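Local coordinates for CurD (Moorea producens 3L, PDB 5KP7), which probably acts as a hydroxymethylglutaryl-CoA synthase of the thiolase-like superfamily and binds 4'-phosphopantetheine, at residues H206-D211 with G361-E366; M147-I152 with L199-T204. The protein carries 3 engineered substitutions. All coordinates share one frame; numbering follows the deposited sequence. Where two conformers were deposited one is given.

In the fold
Following the chain from its N terminus, interaction 2 comes first: the helix at 147-152 waits through 46 residues, which include strand 161-168, before the chain returns as the strand at 199-204. A short turn then leads into 206-211, and interaction 1 closes only 149 residues later, when 361-366 arrives. The two loops therefore lie in series, neither nested nor crossed. Interaction 2 packs a helix on a strand, whereas interaction 1 pairs two strands, and both reach the same mixed sheet. Their centres are about 13 Å apart, and they meet directly where Ile210 CG1 lies 3.7 Å from Ile149 CD1, so helix 140-154 also packs against strand 208-219.

Interaction 1 of 2, residues H206-D211 with G361-E366; sequences HIFQID and GVVTPE
Gln209 and Val362 face each other as the hydrogen-bonded pair of an antiparallel bridge, in which strands 208-211 and 361-363 run at 156° with their axes 4.4 Å apart. Gln209 N gives to Val362 O at 2.9 Å, nearly straight and in the carbonyl plane. The return bond, Val362 N to Gln209 O, is 2.8 Å long, its donor tilted from that plane. Ile210 and Gly361 form the next, non-hydrogen-bonded pair. Gly361 has no side chain, which lets the Phe208 ring come up to its backbone, with Phe208 CZ 3.3 Å from Gly361 N. With chi1 at -168°, Phe208 CG stands beside its own carbonyl carbon, and from there the ring reaches Gly361. Val363 CG2 touches the Phe208 ring at its edge, in plane, 3.7 Å from Phe208 CD1.

In the thiolase fold each half of the chain builds a mixed sheet, and this bridge fits the pairing of the first and last sheet strands of the second half (208-219 and 355-363). Phe208 and Val363 face helix 325-336, meeting Leu330 and Ile334 respectively. On the other edge of strand 208-219, Ile207 and Phe208 both face Ile30 in a classic beta bulge.

Gln209 and Val362 project from the opposite face. In the conformer described, Gln209 bends at chi2 (97°) and its amide nitrogen donates to Pro205 O and to a water. That water also receives Thr364 N at 2.9 Å and gives to Ile207 O at 2.8 Å and to His206 O, bridging the segments where direct strand pairing stops. Thr364, at the N-cap of helix 365-372, turns its hydroxyl to Gly367 N and leaves CG2 facing the amide of Gln209. At the far end of the bridge, Asp211 OD2 accepts from Ser360 OG and forms a salt bridge with Arg344.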
loop_
_atom_site.group_PDB
_atom_site.type_symbol
_atom_site.label_atom_id
_atom_site.label_comp_id
_atom_site.label_asym_id
_atom_site.label_seq_id
_atom_site.Cartn_x
_atom_site.Cartn_y
_atom_site.Cartn_z
ATOM N N HIS A 206 4.011 20.019 10.946
ATOM C CA HIS A 206 5.254 19.686 11.630
ATOM C C HIS A 206 6.016 18.514 11.031
ATOM O O HIS A 206 7.236 18.465 11.197
ATOM C CB HIS A 206 5.026 19.371 13.106
ATOM C CG HIS A 206 4.358 20.477 13.868
ATOM N ND1 HIS A 206 4.707 21.803 13.719
ATOM C CD2 HIS A 206 3.389 20.450 14.808
ATOM C CE1 HIS A 206 3.956 22.547 14.510
ATOM N NE2 HIS A 206 3.143 21.751 15.176
ATOM N N ILE A 207 5.318 17.577 10.392
ATOM C CA ILE A 207 5.955 16.374 9.818
ATOM C C ILE A 207 6.214 16.484 8.312
ATOM O O ILE A 207 7.337 16.213 7.860
ATOM C CB ILE A 207 5.127 15.108 10.087
ATOM C CG1 ILE A 207 4.874 14.897 11.587
ATOM C CG2 ILE A 207 5.772 13.867 9.462
ATOM C CD1 ILE A 207 6.113 14.784 12.430
ATOM N N PHE A 208 5.198 16.874 7.532
ATOM C CA PHE A 208 5.292 16.848 6.068
ATOM C C PHE A 208 4.633 18.070 5.497
ATOM O O PHE A 208 3.406 18.188 5.538
ATOM C CB PHE A 208 4.642 15.560 5.520
ATOM C CG PHE A 208 4.909 15.252 4.050
ATOM C CD1 PHE A 208 6.207 15.057 3.569
ATOM C CD2 PHE A 208 3.850 15.079 3.146
ATOM C CE1 PHE A 208 6.435 14.696 2.238
ATOM C CE2 PHE A 208 4.082 14.722 1.815
ATOM C CZ PHE A 208 5.385 14.529 1.367
ATOM N N GLN A 209 5.452 18.973 4.953
ATOM C CA GLN A 209 4.996 20.222 4.376
ATOM C C GLN A 209 4.667 19.972 2.888
ATOM O O GLN A 209 5.572 19.725 2.113
ATOM C CB GLN A 209 6.107 21.278 4.576
ATOM C CG GLN A 209 6.455 21.570 6.057
ATOM C CD GLN A 209 7.672 20.829 6.662
ATOM O OE1 GLN A 209 8.711 20.643 6.011
ATOM N NE2 GLN A 209 7.568 20.483 7.975
ATOM N N ILE A 210 3.389 20.036 2.519
ATOM C CA ILE A 210 2.938 19.769 1.156
ATOM C C ILE A 210 3.388 20.839 0.153
ATOM O O ILE A 210 3.361 22.028 0.452
ATOM C CB ILE A 210 1.377 19.596 1.132
ATOM C CG1 ILE A 210 0.980 18.246 1.748
ATOM C CG2 ILE A 210 0.780 19.752 -0.260
ATOM C CD1 ILE A 210 1.235 17.020 0.885
ATOM N N ASP A 211 3.865 20.386 -1.016
ATOM C CA ASP A 211 4.092 21.250 -2.175
ATOM C C ASP A 211 2.750 21.552 -2.830
ATOM O O ASP A 211 2.214 20.724 -3.573
ATOM C CB ASP A 211 5.048 20.586 -3.179
ATOM C CG ASP A 211 6.483 20.417 -2.641
ATOM O OD1 ASP A 211 7.024 21.327 -1.951
ATOM O OD2 ASP A 211 7.114 19.370 -2.960
ATOM N N GLY A 361 6.262 16.664 -1.032
ATOM C CA GLY A 361 6.402 17.583 0.081
ATOM C C GLY A 361 7.778 17.492 0.699
ATOM O O GLY A 361 8.622 16.733 0.213
ATOM N N VAL A 362 7.964 18.231 1.789
ATOM C CA VAL A 362 9.262 18.384 2.439
ATOM C C VAL A 362 9.204 17.996 3.907
ATOM O O VAL A 362 8.220 18.297 4.603
ATOM C CB VAL A 362 9.752 19.840 2.293
ATOM C CG1 VAL A 362 11.017 20.115 3.113
ATOM C CG2 VAL A 362 9.971 20.168 0.826
ATOM N N VAL A 363 10.265 17.331 4.362
ATOM C CA VAL A 363 10.479 16.975 5.753
ATOM C C VAL A 363 11.772 17.661 6.231
ATOM O O VAL A 363 12.808 17.593 5.548
ATOM C CB VAL A 363 10.653 15.458 5.877
ATOM C CG1 VAL A 363 10.928 15.057 7.315
ATOM C CG2 VAL A 363 9.410 14.762 5.354
ATOM N N THR A 364 11.699 18.309 7.394
ATOM C CA THR A 364 12.852 18.987 7.982
ATOM C C THR A 364 13.512 18.080 9.019
ATOM O O THR A 364 12.916 17.114 9.485
ATOM C CB THR A 364 12.432 20.289 8.705
ATOM O OG1 THR A 364 11.561 19.968 9.790
ATOM C CG2 THR A 364 11.692 21.217 7.771
ATOM N N PRO A 365 14.745 18.432 9.450
ATOM C CA PRO A 365 15.355 17.661 10.545
ATOM C C PRO A 365 14.499 17.635 11.804
ATOM O O PRO A 365 14.430 16.640 12.495
ATOM C CB PRO A 365 16.691 18.389 10.813
ATOM C CG PRO A 365 16.929 19.269 9.633
ATOM C CD PRO A 365 15.681 19.392 8.830
ATOM N N GLU A 366 13.820 18.731 12.066
ATOM C CA GLU A 366 12.936 18.854 13.225
ATOM C C GLU A 366 11.741 17.901 13.116
ATOM O O GLU A 366 11.400 17.193 14.082
ATOM C CB GLU A 366 12.451 20.315 13.351
ATOM C CG GLU A 366 13.547 21.286 13.763
ATOM C CD GLU A 366 14.547 21.698 12.663
ATOM O OE1 GLU A 366 14.259 21.564 11.420
ATOM O OE2 GLU A 366 15.666 22.155 13.088
HETATM O O HOH W 1 9.115 18.182 8.631
#

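Interaction 2 of 2, residues M147-I152 with L199-T204; sequences MAINLI and LLVSDT
Helix-on-sheet packing of the thiolase fold brings Ala148, Ile149 and Ile152 of helix 140-154 against Val201 of strand 195-202. Helices following the third strand in each half of this fold are typically held between the sheet layers, and the position of helix 140-154 is consistent with that. The short helical and strand segments lie at only 27° to each other, with axes 7.8 Å apart, so the two run nearly side by side in the same direction. No hydrogen bond joins them; the contact is apolar and buried.

Val201 carries the strand side of the contact. Its CB and both methyls crowd round the small Ala148 CB, which approaches Val201 CB to 3.9 Å. Val201 CG1, anti to the backbone N (chi1 176°), lies 4.0 Å from Ile149 N. Val201 CG1 also meets Ile152 CG1 at 4.1 Å, so that one methyl touches both Ala148 and Ile152, a turn apart. Ala148 rests on Ala162 and Val164 of strand 161-168 as well, bringing the same helical turn down on two neighbouring strands.

Ile152 straddles the end of the strand with its two branches. Ile152 CG1, placed beside the backbone N at chi1 -52°, lies against the main chain, 3.9 Å from Ser202 CA, with CD1 beside Val201 O. On the other branch, Ile152 CG2 meets Asp203 CB at 3.8 Å, the two side chains crossing at about a right angle. At the strand's end, Ser202, whose CB points away from the helix, bonds through OG to Glu31 OE1 and, in an ST turn, Ser202 OG accepts Thr204 N at 3.0 Å.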
loop_
_atom_site.group_PDB
_atom_site.type_symbol
_atom_site.label_atom_id
_atom_site.label_comp_id
_atom_site.label_asym_id
_atom_site.label_seq_id
_atom_site.Cartn_x
_atom_site.Cartn_y
_atom_site.Cartn_z
ATOM N N MET A 147 -8.303 15.845 0.145
ATOM C CA MET A 147 -9.539 16.558 0.600
ATOM C C MET A 147 -9.251 17.371 1.870
ATOM O O MET A 147 -9.705 18.509 2.008
ATOM C CB MET A 147 -10.684 15.551 0.839
ATOM C CG MET A 147 -11.214 14.862 -0.423
ATOM S SD MET A 147 -11.522 15.855 -1.887
ATOM C CE MET A 147 -10.024 15.580 -2.825
ATOM N N ALA A 148 -8.448 16.795 2.768
ATOM C CA ALA A 148 -8.062 17.472 4.021
ATOM C C ALA A 148 -7.194 18.704 3.734
ATOM O O ALA A 148 -7.401 19.768 4.321
ATOM C CB ALA A 148 -7.376 16.498 4.973
ATOM N N ILE A 149 -6.225 18.540 2.838
ATOM C CA ILE A 149 -5.382 19.661 2.394
ATOM C C ILE A 149 -6.283 20.801 1.883
ATOM O O ILE A 149 -6.108 21.981 2.220
ATOM C CB ILE A 149 -4.400 19.194 1.295
ATOM C CG1 ILE A 149 -3.300 18.338 1.928
ATOM C CG2 ILE A 149 -3.797 20.399 0.538
ATOM C CD1 ILE A 149 -2.547 17.447 0.955
ATOM N N ASN A 150 -7.249 20.440 1.047
ATOM C CA ASN A 150 -8.124 21.468 0.483
ATOM C C ASN A 150 -9.057 22.112 1.483
ATOM O O ASN A 150 -9.430 23.273 1.294
ATOM C CB ASN A 150 -8.881 20.960 -0.736
ATOM C CG ASN A 150 -7.956 20.667 -1.902
ATOM O OD1 ASN A 150 -6.748 21.006 -1.877
ATOM N ND2 ASN A 150 -8.498 19.975 -2.909
ATOM N N LEU A 151 -9.436 21.408 2.541
ATOM C CA LEU A 151 -10.157 22.074 3.647
ATOM C C LEU A 151 -9.304 23.228 4.215
ATOM O O LEU A 151 -9.773 24.366 4.340
ATOM C CB LEU A 151 -10.539 21.084 4.753
ATOM C CG LEU A 151 -11.110 21.727 6.028
ATOM C CD1 LEU A 151 -12.464 22.383 5.748
ATOM C CD2 LEU A 151 -11.231 20.677 7.137
ATOM N N ILE A 152 -8.042 22.931 4.515
ATOM C CA ILE A 152 -7.168 23.944 5.122
ATOM C C ILE A 152 -6.957 25.096 4.121
ATOM O O ILE A 152 -7.078 26.283 4.486
ATOM C CB ILE A 152 -5.794 23.385 5.537
ATOM C CG1 ILE A 152 -5.881 22.118 6.423
ATOM C CG2 ILE A 152 -4.915 24.501 6.115
ATOM C CD1 ILE A 152 -6.967 21.938 7.437
ATOM N N LEU A 199 -3.294 10.446 9.972
ATOM C CA LEU A 199 -2.688 11.747 9.669
ATOM C C LEU A 199 -3.523 12.866 10.251
ATOM O O LEU A 199 -4.748 12.925 10.010
ATOM C CB LEU A 199 -2.602 11.998 8.157
ATOM C CG LEU A 199 -1.959 10.926 7.287
ATOM C CD1 LEU A 199 -1.930 11.357 5.826
ATOM C CD2 LEU A 199 -0.586 10.582 7.775
ATOM N N LEU A 200 -2.891 13.773 10.992
ATOM C CA LEU A 200 -3.531 15.016 11.379
ATOM C C LEU A 200 -3.077 16.055 10.393
ATOM O O LEU A 200 -1.890 16.230 10.214
ATOM C CB LEU A 200 -3.144 15.389 12.808
ATOM C CG LEU A 200 -3.786 16.625 13.451
ATOM C CD1 LEU A 200 -5.282 16.424 13.571
ATOM C CD2 LEU A 200 -3.150 16.982 14.774
ATOM N N VAL A 201 -4.025 16.725 9.736
ATOM C CA VAL A 201 -3.730 17.678 8.690
ATOM C C VAL A 201 -4.141 19.092 9.146
ATOM O O VAL A 201 -5.249 19.289 9.658
ATOM C CB VAL A 201 -4.459 17.295 7.378
ATOM C CG1 VAL A 201 -4.237 18.335 6.287
ATOM C CG2 VAL A 201 -4.011 15.896 6.952
ATOM N N SER A 202 -3.258 20.072 8.927
ATOM C CA SER A 202 -3.475 21.420 9.416
ATOM C C SER A 202 -2.554 22.425 8.711
ATOM O O SER A 202 -1.784 22.055 7.817
ATOM C CB SER A 202 -3.183 21.466 10.923
ATOM O OG SER A 202 -1.777 21.519 11.157
ATOM N N ASP A 203 -2.656 23.679 9.140
ATOM C CA ASP A 203 -1.792 24.750 8.668
ATOM C C ASP A 203 -0.461 24.854 9.430
ATOM O O ASP A 203 0.273 25.788 9.201
ATOM C CB ASP A 203 -2.537 26.089 8.664
ATOM C CG ASP A 203 -2.882 26.589 10.056
ATOM O OD1 ASP A 203 -2.622 25.897 11.066
ATOM O OD2 ASP A 203 -3.435 27.709 10.137
ATOM N N THR A 204 -0.182 23.930 10.352
ATOM C CA THR A 204 1.161 23.808 10.953
ATOM C C THR A 204 1.706 22.386 10.717
ATOM O O THR A 204 1.660 21.534 11.606
ATOM C CB THR A 204 1.153 24.159 12.452
ATOM O OG1 THR A 204 0.240 23.298 13.141
ATOM C CG2 THR A 204 0.744 25.616 12.649
#